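Local coordinates for protein putative dioxygenase (Nostoc punctiforme, PDB 2PEB) that probably acts as a metal-dependent ring-cleaving dioxygenase of the Dopa 4,5-dioxygenase family, here holding a zinc ion in its metal site, at residues H13-F18 and M56-F61. Sequence-based numbering, arbitrary orientation.
Sequences HAHVYF and MYQVAF. With ZN (zinc ion), chain C.
The carbonyl oxygen of Val59 is gripped twice from the antiparallel strand beside it: Ala14 N donates a hydrogen bond to Val59 O at 2.8 Å, lying in the carbonyl plane, and His13 CA adds a CH...O contact at 3.2 Å. Ala14 O takes the return bond from Val59 N, and Val16 and Tyr57 exchange a second pair. His13 and His15 both project from the face shared with Met56 and Gln58, where His13 ND1 and His15 NE2 bind the zinc at 2.1 and 1.9 Å. Gln58, extended with CG anti to its backbone N (chi1 165°), tilts its amide over the rim of one face of the His13 imidazole, the planes 31° apart and Gln58 CD 3.4 Å from His13 CE1. Selenomethionine Met56, bent at chi2, sets SE in the plane of the His15 ring, 3.3 Å from ND1 at its edge. On the other face of the sheet Val16 CB sits over the Tyr57 ring, 3.5 Å from CZ. Leucine in place of Tyr57 would probably leave Val16 without its flat cover and Ala26 O, on helix 23-36, without the phenol's hydrogen bond. His85 of strand 82-87 is the third histidine on the zinc; that strand flanks 13-18, strand 40-45 flanks 56-61, and helix 23-36 packs against the Tyr57 and Val59 face.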
loop_
_atom_site.group_PDB
_atom_site.type_symbol
_atom_site.label_atom_id
_atom_site.label_comp_id
_atom_site.label_asym_id
_atom_site.label_seq_id
_atom_site.Cartn_x
_atom_site.Cartn_y
_atom_site.Cartn_z
ATOM N N HIS A 13 3.337 1.183 -11.182
ATOM C CA HIS A 13 3.623 2.613 -11.086
ATOM C C HIS A 13 3.459 3.089 -9.692
ATOM O O HIS A 13 2.521 2.706 -9.017
ATOM C CB HIS A 13 2.602 3.397 -11.881
ATOM C CG HIS A 13 2.814 3.380 -13.348
ATOM N ND1 HIS A 13 2.007 4.097 -14.206
ATOM C CD2 HIS A 13 3.750 2.773 -14.115
ATOM C CE1 HIS A 13 2.433 3.907 -15.447
ATOM N NE2 HIS A 13 3.503 3.130 -15.419
ATOM N N ALA A 14 4.363 3.931 -9.247
ATOM C CA ALA A 14 4.124 4.873 -8.148
ATOM C C ALA A 14 3.883 6.287 -8.706
ATOM O O ALA A 14 4.604 6.753 -9.572
ATOM C CB ALA A 14 5.265 4.856 -7.222
ATOM N N HIS A 15 2.810 6.920 -8.245
ATOM C CA HIS A 15 2.491 8.334 -8.513
ATOM C C HIS A 15 2.720 9.090 -7.195
ATOM O O HIS A 15 2.052 8.832 -6.186
ATOM C CB HIS A 15 1.077 8.494 -9.103
ATOM C CG HIS A 15 0.941 7.856 -10.468
ATOM N ND1 HIS A 15 1.190 8.566 -11.629
ATOM C CD2 HIS A 15 0.616 6.602 -10.864
ATOM C CE1 HIS A 15 1.063 7.778 -12.670
ATOM N NE2 HIS A 15 0.660 6.597 -12.249
ATOM N N VAL A 16 3.727 9.955 -7.193
ATOM C CA VAL A 16 4.123 10.713 -6.015
ATOM C C VAL A 16 3.546 12.092 -6.171
ATOM O O VAL A 16 3.937 12.864 -7.075
ATOM C CB VAL A 16 5.662 10.763 -5.877
ATOM C CG1 VAL A 16 6.055 11.536 -4.626
ATOM C CG2 VAL A 16 6.283 9.351 -5.855
ATOM N N TYR A 17 2.544 12.394 -5.347
ATOM C CA TYR A 17 1.858 13.658 -5.376
ATOM C C TYR A 17 2.583 14.722 -4.556
ATOM O O TYR A 17 3.239 14.430 -3.542
ATOM C CB TYR A 17 0.399 13.494 -4.922
ATOM C CG TYR A 17 -0.330 12.520 -5.805
ATOM C CD1 TYR A 17 -0.911 12.949 -6.982
ATOM C CD2 TYR A 17 -0.415 11.148 -5.490
ATOM C CE1 TYR A 17 -1.536 12.064 -7.843
ATOM C CE2 TYR A 17 -1.079 10.246 -6.346
ATOM C CZ TYR A 17 -1.642 10.731 -7.523
ATOM O OH TYR A 17 -2.263 9.904 -8.418
ATOM N N PHE A 18 2.445 15.961 -4.998
ATOM C CA PHE A 18 3.056 17.073 -4.281
ATOM C C PHE A 18 2.355 18.385 -4.606
ATOM O O PHE A 18 1.568 18.489 -5.537
ATOM C CB PHE A 18 4.555 17.171 -4.633
ATOM C CG PHE A 18 4.798 17.404 -6.088
ATOM C CD1 PHE A 18 4.799 18.694 -6.609
ATOM C CD2 PHE A 18 4.923 16.314 -6.961
ATOM C CE1 PHE A 18 4.956 18.906 -7.948
ATOM C CE2 PHE A 18 5.069 16.531 -8.302
ATOM C CZ PHE A 18 5.092 17.808 -8.797
HETATM N N MSE A 56 2.123 15.665 -9.715
HETATM C CA MSE A 56 2.754 14.371 -9.436
HETATM C C MSE A 56 3.840 14.096 -10.413
HETATM O O MSE A 56 4.003 14.833 -11.391
HETATM C CB MSE A 56 1.761 13.166 -9.397
HETATM C CG MSE A 56 1.002 12.894 -10.711
HETATM SE SE MSE A 56 2.023 11.767 -11.876
HETATM C CE MSE A 56 1.104 12.044 -13.572
ATOM N N TYR A 57 4.622 13.089 -10.093
ATOM C CA TYR A 57 5.489 12.436 -11.055
ATOM C C TYR A 57 5.311 10.924 -10.969
ATOM O O TYR A 57 4.875 10.391 -9.946
ATOM C CB TYR A 57 6.957 12.882 -10.913
ATOM C CG TYR A 57 7.585 12.526 -9.602
ATOM C CD1 TYR A 57 7.997 11.227 -9.348
ATOM C CD2 TYR A 57 7.773 13.483 -8.622
ATOM C CE1 TYR A 57 8.566 10.876 -8.131
ATOM C CE2 TYR A 57 8.377 13.151 -7.394
ATOM C CZ TYR A 57 8.751 11.855 -7.164
ATOM O OH TYR A 57 9.361 11.512 -5.990
ATOM N N GLN A 58 5.615 10.258 -12.077
ATOM C CA GLN A 58 5.424 8.820 -12.214
ATOM C C GLN A 58 6.767 8.123 -12.046
ATOM O O GLN A 58 7.798 8.620 -12.491
ATOM C CB GLN A 58 4.848 8.514 -13.604
ATOM C CG GLN A 58 4.916 7.069 -14.025
ATOM C CD GLN A 58 4.235 6.798 -15.359
ATOM O OE1 GLN A 58 3.059 7.149 -15.568
ATOM N NE2 GLN A 58 4.961 6.148 -16.254
ATOM N N VAL A 59 6.724 6.972 -11.402
ATOM C CA VAL A 59 7.853 6.086 -11.284
ATOM C C VAL A 59 7.351 4.700 -11.703
ATOM O O VAL A 59 6.434 4.180 -11.051
ATOM C CB VAL A 59 8.301 5.974 -9.812
ATOM C CG1 VAL A 59 9.627 5.204 -9.691
ATOM C CG2 VAL A 59 8.440 7.365 -9.175
ATOM N N ALA A 60 7.923 4.108 -12.740
ATOM C CA ALA A 60 7.597 2.760 -13.227
ATOM C C ALA A 60 8.674 1.767 -12.850
ATOM O O ALA A 60 9.845 2.073 -12.918
ATOM C CB ALA A 60 7.384 2.728 -14.764
ATOM N N PHE A 61 8.263 0.536 -12.532
ATOM C CA PHE A 61 9.203 -0.544 -12.271
ATOM C C PHE A 61 8.586 -1.892 -12.570
ATOM O O PHE A 61 7.353 -2.063 -12.531
ATOM C CB PHE A 61 9.738 -0.521 -10.851
ATOM C CG PHE A 61 8.696 -0.312 -9.796
ATOM C CD1 PHE A 61 8.267 0.990 -9.464
ATOM C CD2 PHE A 61 8.174 -1.352 -9.079
ATOM C CE1 PHE A 61 7.319 1.211 -8.502
ATOM C CE2 PHE A 61 7.212 -1.105 -8.056
ATOM C CZ PHE A 61 6.801 0.158 -7.781
HETATM ZN ZN ZN C . 0.397 5.121 -13.392
#